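Local atomic coordinates of ECF RNA polymerase sigma factor SigK (Mycobacterium tuberculosis, PDB entry 4NQW), a protein that probably directs RNA polymerase to specific promoters as an extracytoplasmic function sigma factor, held inactive by an anti-sigma factor until regulated intramembrane proteolysis releases it. Residues Arg63-Gly66 / Tyr67-Thr71; Lys152-Thr155 / Asp156-Gln160; Trp80-Ala83 / Ser84-Asp87. One frame throughout, in Å; residues are numbered along the deposited sequence.

Contact 1: Arg63-Gly66 / Tyr67-Thr71. With CD (cadmium ion), chain E.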
loop_
_atom_site.group_PDB
_atom_site.type_symbol
_atom_site.label_atom_id
_atom_site.label_comp_id
_atom_site.label_asym_id
_atom_site.label_seq_id
_atom_site.Cartn_x
_atom_site.Cartn_y
_atom_site.Cartn_z
ATOM N N ARG A 63 -12.064 9.551 2.343
ATOM C CA ARG A 63 -12.828 10.732 1.888
ATOM C C ARG A 63 -13.478 11.493 3.045
ATOM O O ARG A 63 -14.657 11.853 2.989
ATOM C CB ARG A 63 -13.887 10.350 0.850
ATOM C CG ARG A 63 -13.334 9.657 -0.388
ATOM C CD ARG A 63 -14.352 8.691 -0.969
ATOM N NE ARG A 63 -14.783 7.719 0.035
ATOM C CZ ARG A 63 -15.786 6.859 -0.117
ATOM N NH1 ARG A 63 -16.490 6.821 -1.246
ATOM N NH2 ARG A 63 -16.090 6.027 0.874
ATOM N N ASP A 64 -12.695 11.722 4.092
ATOM C CA ASP A 64 -13.129 12.495 5.244
ATOM C C ASP A 64 -11.885 13.125 5.853
ATOM O O ASP A 64 -10.974 12.412 6.269
ATOM C CB ASP A 64 -13.835 11.587 6.255
ATOM C CG ASP A 64 -14.529 12.364 7.360
ATOM O OD1 ASP A 64 -13.834 12.860 8.274
ATOM O OD2 ASP A 64 -15.776 12.462 7.325
ATOM N N THR A 65 -11.844 14.456 5.883
ATOM C CA THR A 65 -10.668 15.186 6.363
ATOM C C THR A 65 -10.318 14.808 7.800
ATOM O O THR A 65 -9.163 14.521 8.101
ATOM C CB THR A 65 -10.877 16.715 6.295
ATOM O OG1 THR A 65 -11.279 17.091 4.972
ATOM C CG2 THR A 65 -9.593 17.455 6.649
ATOM N N GLY A 66 -11.321 14.807 8.673
ATOM C CA GLY A 66 -11.122 14.524 10.096
ATOM C C GLY A 66 -10.489 13.172 10.369
ATOM O O GLY A 66 -9.452 13.088 11.027
ATOM N N TYR A 67 -11.110 12.111 9.863
ATOM C CA TYR A 67 -10.591 10.758 10.061
ATOM C C TYR A 67 -9.298 10.508 9.277
ATOM O O TYR A 67 -8.458 9.722 9.718
ATOM C CB TYR A 67 -11.655 9.705 9.721
ATOM C CG TYR A 67 -12.790 9.675 10.723
ATOM C CD1 TYR A 67 -12.601 9.159 12.003
ATOM C CD2 TYR A 67 -14.047 10.177 10.400
ATOM C CE1 TYR A 67 -13.632 9.139 12.929
ATOM C CE2 TYR A 67 -15.084 10.161 11.320
ATOM C CZ TYR A 67 -14.871 9.641 12.582
ATOM O OH TYR A 67 -15.899 9.623 13.497
ATOM N N SER A 68 -9.131 11.182 8.138
ATOM C CA SER A 68 -7.888 11.078 7.362
ATOM C C SER A 68 -6.689 11.647 8.126
ATOM O O SER A 68 -5.583 11.109 8.045
ATOM C CB SER A 68 -8.020 11.775 6.006
ATOM O OG SER A 68 -8.911 11.072 5.158
ATOM N N GLU A 69 -6.919 12.733 8.859
ATOM C CA GLU A 69 -5.896 13.308 9.728
ATOM C C GLU A 69 -5.529 12.341 10.854
ATOM O O GLU A 69 -4.353 12.070 11.088
ATOM C CB GLU A 69 -6.370 14.643 10.311
ATOM C CG GLU A 69 -6.446 15.767 9.289
ATOM C CD GLU A 69 -7.028 17.057 9.850
ATOM O OE1 GLU A 69 -7.285 17.137 11.072
ATOM O OE2 GLU A 69 -7.231 18.006 9.063
ATOM N N GLU A 70 -6.540 11.815 11.538
ATOM C CA GLU A 70 -6.312 10.885 12.649
ATOM C C GLU A 70 -5.629 9.591 12.200
ATOM O O GLU A 70 -4.743 9.085 12.885
ATOM C CB GLU A 70 -7.626 10.564 13.360
ATOM C CG GLU A 70 -8.223 11.760 14.083
ATOM C CD GLU A 70 -9.465 11.416 14.882
ATOM O OE1 GLU A 70 -9.924 10.255 14.826
ATOM O OE2 GLU A 70 -9.982 12.317 15.571
ATOM N N THR A 71 -6.048 9.063 11.054
ATOM C CA THR A 71 -5.442 7.859 10.490
ATOM C C THR A 71 -3.976 8.101 10.126
ATOM O O THR A 71 -3.124 7.254 10.388
ATOM C CB THR A 71 -6.212 7.378 9.246
ATOM O OG1 THR A 71 -7.594 7.206 9.577
ATOM C CG2 THR A 71 -5.648 6.063 8.719
HETATM CD CD CD E . -7.543 19.871 10.582
HETATM O O HOH W 1 -8.954 20.597 8.596
HETATM O O HOH W 2 -6.702 22.121 9.390
#
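D64 and S68 meet one turn apart, where the carbonyl oxygen of D64 is gripped twice by the same residue. S68 N reaches D64 O at 2.9 Å, and S68 OG comes in at 2.7 Å from above the carbonyl plane. The hydroxyl can fold back this way because OG lies beside its own backbone N and points away from the carbonyl carbon. S68 also touches V58 and M59 of helix 42-62.

The other end of D64 caps the helix. With CG swung anti to the backbone N (chi1 -170°), the carboxylate turns back over the first turn, and OD1 accepts from Y67 N at 3.2 Å. That N-H...O bond is nearly straight, at 171°, and uses the anti side of the oxygen. D64 OD1 also comes within 3.4 Å of Y67 CD2, the carboxylate and ring planes standing 52° apart. D64 is thus the N-cap of helix 65-82. It follows directly on R63, whose left-handed backbone ends helix 42-62, so one tight corner joins two helices of sigma domain 2.

Around the helix, T65 and E69 run alongside each other in the same direction, T65 CG2 resting 3.4 Å from E69 OE2. The extended E69 chain carries both oxygens to a cadmium ion, unevenly: OE2 binds at 2.4 Å and OE1 at 2.8 Å. Two waters and a polar side chain of another protein chain share the ion.

Chemically, one aspartate closes the helix start with both its backbone and its side chain, and its negative charge probably gains from the positive end of the helix. E69 brings the next carboxylate to the cadmium ion, which links it to the neighbouring chain.

Contact 2: Lys152-Thr155 / Asp156-Gln160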
loop_
_atom_site.group_PDB
_atom_site.type_symbol
_atom_site.label_atom_id
_atom_site.label_comp_id
_atom_site.label_asym_id
_atom_site.label_seq_id
_atom_site.Cartn_x
_atom_site.Cartn_y
_atom_site.Cartn_z
ATOM N N LYS A 152 -4.490 5.275 -16.880
ATOM C CA LYS A 152 -5.418 5.497 -17.995
ATOM C C LYS A 152 -5.160 4.558 -19.179
ATOM O O LYS A 152 -6.061 4.309 -19.980
ATOM C CB LYS A 152 -5.351 6.953 -18.469
ATOM C CG LYS A 152 -6.021 7.945 -17.527
ATOM C CD LYS A 152 -5.564 9.375 -17.782
ATOM C CE LYS A 152 -6.050 9.910 -19.121
ATOM N NZ LYS A 152 -5.367 11.181 -19.483
ATOM N N ALA A 153 -3.933 4.049 -19.288
ATOM C CA ALA A 153 -3.560 3.121 -20.361
ATOM C C ALA A 153 -3.998 1.678 -20.088
ATOM O O ALA A 153 -3.952 0.838 -20.989
ATOM C CB ALA A 153 -2.058 3.175 -20.603
ATOM N N LEU A 154 -4.407 1.389 -18.853
ATOM C CA LEU A 154 -4.971 0.082 -18.507
ATOM C C LEU A 154 -6.306 -0.113 -19.213
ATOM O O LEU A 154 -7.003 0.862 -19.513
ATOM C CB LEU A 154 -5.208 -0.033 -17.000
ATOM C CG LEU A 154 -4.021 0.037 -16.037
ATOM C CD1 LEU A 154 -4.522 0.288 -14.622
ATOM C CD2 LEU A 154 -3.188 -1.235 -16.091
ATOM N N THR A 155 -6.669 -1.371 -19.457
ATOM C CA THR A 155 -7.990 -1.698 -19.995
ATOM C C THR A 155 -9.036 -1.383 -18.931
ATOM O O THR A 155 -8.710 -1.291 -17.746
ATOM C CB THR A 155 -8.125 -3.187 -20.367
ATOM O OG1 THR A 155 -8.111 -3.979 -19.176
ATOM C CG2 THR A 155 -7.003 -3.638 -21.304
ATOM N N ASP A 156 -10.289 -1.237 -19.352
ATOM C CA ASP A 156 -11.375 -0.877 -18.434
ATOM C C ASP A 156 -11.501 -1.868 -17.273
ATOM O O ASP A 156 -11.609 -1.456 -16.117
ATOM C CB ASP A 156 -12.710 -0.764 -19.184
ATOM C CG ASP A 156 -12.742 0.401 -20.166
ATOM O OD1 ASP A 156 -11.858 1.283 -20.100
ATOM O OD2 ASP A 156 -13.665 0.436 -21.007
ATOM N N THR A 157 -11.474 -3.164 -17.581
ATOM C CA THR A 157 -11.538 -4.209 -16.551
ATOM C C THR A 157 -10.351 -4.160 -15.590
ATOM O O THR A 157 -10.518 -4.334 -14.381
ATOM C CB THR A 157 -11.605 -5.627 -17.162
ATOM O OG1 THR A 157 -11.242 -5.578 -18.548
ATOM C CG2 THR A 157 -13.006 -6.201 -17.032
ATOM N N GLN A 158 -9.159 -3.926 -16.130
ATOM C CA GLN A 158 -7.944 -3.882 -15.317
ATOM C C GLN A 158 -7.880 -2.626 -14.441
ATOM O O GLN A 158 -7.405 -2.686 -13.307
ATOM C CB GLN A 158 -6.701 -4.020 -16.205
ATOM C CG GLN A 158 -6.543 -5.430 -16.760
ATOM C CD GLN A 158 -5.622 -5.512 -17.962
ATOM O OE1 GLN A 158 -4.669 -4.749 -18.082
ATOM N NE2 GLN A 158 -5.901 -6.455 -18.859
ATOM N N ARG A 159 -8.369 -1.500 -14.958
ATOM C CA ARG A 159 -8.489 -0.274 -14.164
ATOM C C ARG A 159 -9.555 -0.433 -13.078
ATOM O O ARG A 159 -9.380 0.040 -11.955
ATOM C CB ARG A 159 -8.839 0.919 -15.058
ATOM C CG ARG A 159 -8.790 2.264 -14.345
ATOM C CD ARG A 159 -9.502 3.356 -15.128
ATOM N NE ARG A 159 -8.958 3.525 -16.478
ATOM C CZ ARG A 159 -9.572 3.184 -17.613
ATOM N NH1 ARG A 159 -10.788 2.639 -17.613
ATOM N NH2 ARG A 159 -8.959 3.394 -18.773
ATOM N N GLN A 160 -10.656 -1.094 -13.426
ATOM C CA GLN A 160 -11.761 -1.345 -12.496
ATOM C C GLN A 160 -11.344 -2.213 -11.304
ATOM O O GLN A 160 -11.804 -1.987 -10.187
ATOM C CB GLN A 160 -12.917 -2.015 -13.245
ATOM C CG GLN A 160 -14.210 -2.169 -12.458
ATOM C CD GLN A 160 -15.275 -2.919 -13.249
ATOM O OE1 GLN A 160 -14.993 -3.946 -13.870
ATOM N NE2 GLN A 160 -16.504 -2.409 -13.230
#
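The shortest sound polar bond here runs from R159 N to T155 O, at 2.8 Å. T155 serves the same turn with its side chain: OG1 accepts from Q158 N at 3.2 Å, the capping bond that makes T155 the N-cap of helix 156-167. Its chi1 of 68° puts OG1 in the crowded position between backbone N and carbonyl carbon, facing the backbone N-H of Q158.

The Q158 side chain then crosses over the threonine obliquely, with Q158 CG and CD each about 3.2 Å from T155 OG1, while T155 CG2 lies 3.9 Å from Q158 NE2. The capped helix starts just after the short link from helix 141-153 within sigma domain 4. L154, in that link, sets its CB 4.2 Å from R159 CB and packs on S196 of helix 183-201. Q158 meets R189 and A193 of the same helix, R189 falling within the predicted helix-turn-helix DNA-binding stretch.

R159 leaves the backbone with CG anti to N and bends at chi3, which returns its guanidinium across the link. R159 NH1 makes a salt bridge to D156 OD1 at 3.0 Å, with an N-H...O angle of 161°, on the anti side of that oxygen. R159 NH2 reaches K152 O at 3.3 Å, and this carbonyl oxygen lies close to the guanidinium plane although the donor stands well above the carbonyl's own plane.

Contact 3: Trp80-Ala83 / Ser84-Asp87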
loop_
_atom_site.group_PDB
_atom_site.type_symbol
_atom_site.label_atom_id
_atom_site.label_comp_id
_atom_site.label_asym_id
_atom_site.label_seq_id
_atom_site.Cartn_x
_atom_site.Cartn_y
_atom_site.Cartn_z
ATOM N N TRP A 80 7.168 5.240 13.712
ATOM C CA TRP A 80 8.056 5.483 14.847
ATOM C C TRP A 80 8.298 4.240 15.702
ATOM O O TRP A 80 9.441 3.925 16.039
ATOM C CB TRP A 80 7.464 6.584 15.726
ATOM C CG TRP A 80 8.298 6.931 16.910
ATOM C CD1 TRP A 80 8.125 6.502 18.194
ATOM C CD2 TRP A 80 9.436 7.789 16.920
ATOM N NE1 TRP A 80 9.090 7.044 19.006
ATOM C CE2 TRP A 80 9.909 7.840 18.248
ATOM C CE3 TRP A 80 10.104 8.525 15.935
ATOM C CZ2 TRP A 80 11.022 8.593 18.614
ATOM C CZ3 TRP A 80 11.204 9.274 16.298
ATOM C CH2 TRP A 80 11.649 9.306 17.627
ATOM N N ARG A 81 7.223 3.540 16.048
ATOM C CA ARG A 81 7.308 2.434 16.998
ATOM C C ARG A 81 7.876 1.163 16.360
ATOM O O ARG A 81 8.726 0.498 16.955
ATOM C CB ARG A 81 5.938 2.153 17.627
ATOM C CG ARG A 81 6.016 1.816 19.107
ATOM C CD ARG A 81 4.640 1.687 19.735
ATOM N NE ARG A 81 4.638 2.074 21.146
ATOM C CZ ARG A 81 4.463 3.316 21.602
ATOM N NH1 ARG A 81 4.269 4.338 20.770
ATOM N NH2 ARG A 81 4.483 3.541 22.911
ATOM N N ASN A 82 7.413 0.842 15.151
ATOM C CA ASN A 82 7.813 -0.386 14.456
ATOM C C ASN A 82 8.916 -0.199 13.403
ATOM O O ASN A 82 9.131 -1.086 12.575
ATOM C CB ASN A 82 6.588 -1.035 13.794
ATOM C CG ASN A 82 5.554 -1.506 14.800
ATOM O OD1 ASN A 82 5.643 -1.207 15.992
ATOM N ND2 ASN A 82 4.562 -2.248 14.321
ATOM N N ALA A 83 9.624 0.929 13.438
ATOM C CA ALA A 83 10.684 1.199 12.452
ATOM C C ALA A 83 11.849 0.212 12.540
ATOM O O ALA A 83 12.570 0.014 11.562
ATOM C CB ALA A 83 11.206 2.619 12.593
ATOM N N SER A 84 12.037 -0.388 13.714
ATOM C CA SER A 84 13.075 -1.401 13.910
ATOM C C SER A 84 12.774 -2.698 13.150
ATOM O O SER A 84 13.685 -3.476 12.873
ATOM C CB SER A 84 13.253 -1.697 15.400
ATOM O OG SER A 84 12.038 -2.139 15.979
ATOM N N GLU A 85 11.502 -2.925 12.821
ATOM C CA GLU A 85 11.098 -4.081 12.013
ATOM C C GLU A 85 11.462 -3.919 10.535
ATOM O O GLU A 85 11.500 -4.905 9.797
ATOM C CB GLU A 85 9.590 -4.325 12.125
ATOM C CG GLU A 85 9.102 -4.647 13.531
ATOM C CD GLU A 85 7.607 -4.925 13.593
ATOM O OE1 GLU A 85 6.863 -4.459 12.702
ATOM O OE2 GLU A 85 7.173 -5.609 14.544
ATOM N N PHE A 86 11.714 -2.684 10.104
ATOM C CA PHE A 86 12.027 -2.400 8.703
ATOM C C PHE A 86 13.328 -3.062 8.249
ATOM O O PHE A 86 14.356 -2.961 8.923
ATOM C CB PHE A 86 12.109 -0.889 8.459
ATOM C CG PHE A 86 12.575 -0.524 7.079
ATOM C CD1 PHE A 86 11.792 -0.810 5.973
ATOM C CD2 PHE A 86 13.798 0.106 6.887
ATOM C CE1 PHE A 86 12.220 -0.481 4.697
ATOM C CE2 PHE A 86 14.231 0.440 5.614
ATOM C CZ PHE A 86 13.441 0.147 4.518
ATOM N N ASP A 87 13.261 -3.735 7.101
ATOM C CA ASP A 87 14.421 -4.356 6.469
ATOM C C ASP A 87 14.447 -3.935 5.000
ATOM O O ASP A 87 13.624 -4.390 4.205
ATOM C CB ASP A 87 14.334 -5.880 6.594
ATOM C CG ASP A 87 15.618 -6.591 6.165
ATOM O OD1 ASP A 87 16.568 -5.928 5.693
ATOM O OD2 ASP A 87 15.673 -7.831 6.305
#
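Similar first torsions, chi1 -65° in N82 and -62° in E85, place each CG beside its own backbone N and pointing away from its carbonyl carbon. The two side chains consequently leave the turn in the same direction, N82 lying against the extended E85. E85 OE1 comes to 3.6 Å from N82 ND2 and to the same 3.6 Å from N82 CB. Amide and carboxylate planes stand 48° apart, so the meeting is a loose polar approach and not a flat pairing.

Beneath it the backbone makes two successive bonds, each from one residue to the third before it, spanning N82 to F86. E85 N donates to N82 O at 3.0 Å, and F86 N to A83 O at 3.2 Å; with A83, S84 and E85 all near phi/psi -70°/-22°, this is consistent with two overlapping type I turns. E85 CB lies 3.3 Å from N82 O, and F86 CB repeats this against A83 O, also at 3.3 Å.

The turn leads out of helix 65-82 in sigma domain 2 toward helix 93-111. A83 packs on L32, V35 and A36, and F86 on L32 and D29, with its ring edge-to-face with W96.

The chemistry thus divides the turn in two. N82 and E85 gather polar groups, whereas A83 and F86 pack the turn against helix 28-34, the loop after it and W96 of helix 93-111.

Overall arrangement
Following the chain from its N terminus, contact 1 comes first, turning the corner between helices 42-62 and 65-82. Contact 3 sits at the far end of that second helix, where the chain heads toward helix 93-111; the two centres are about 24 Å apart and both belong to sigma domain 2. Contact 2 comes last, in domain 4, at the link between helices 141-153 and 156-167. Its centre lies about 35 Å from that of contact 3, on the opposite side of the chain's centre, and 28 Å from that of contact 1. All three are local turns in series, with neither nesting nor crossing: contacts 1 and 3 bracket one helix, and contact 2 joins two others.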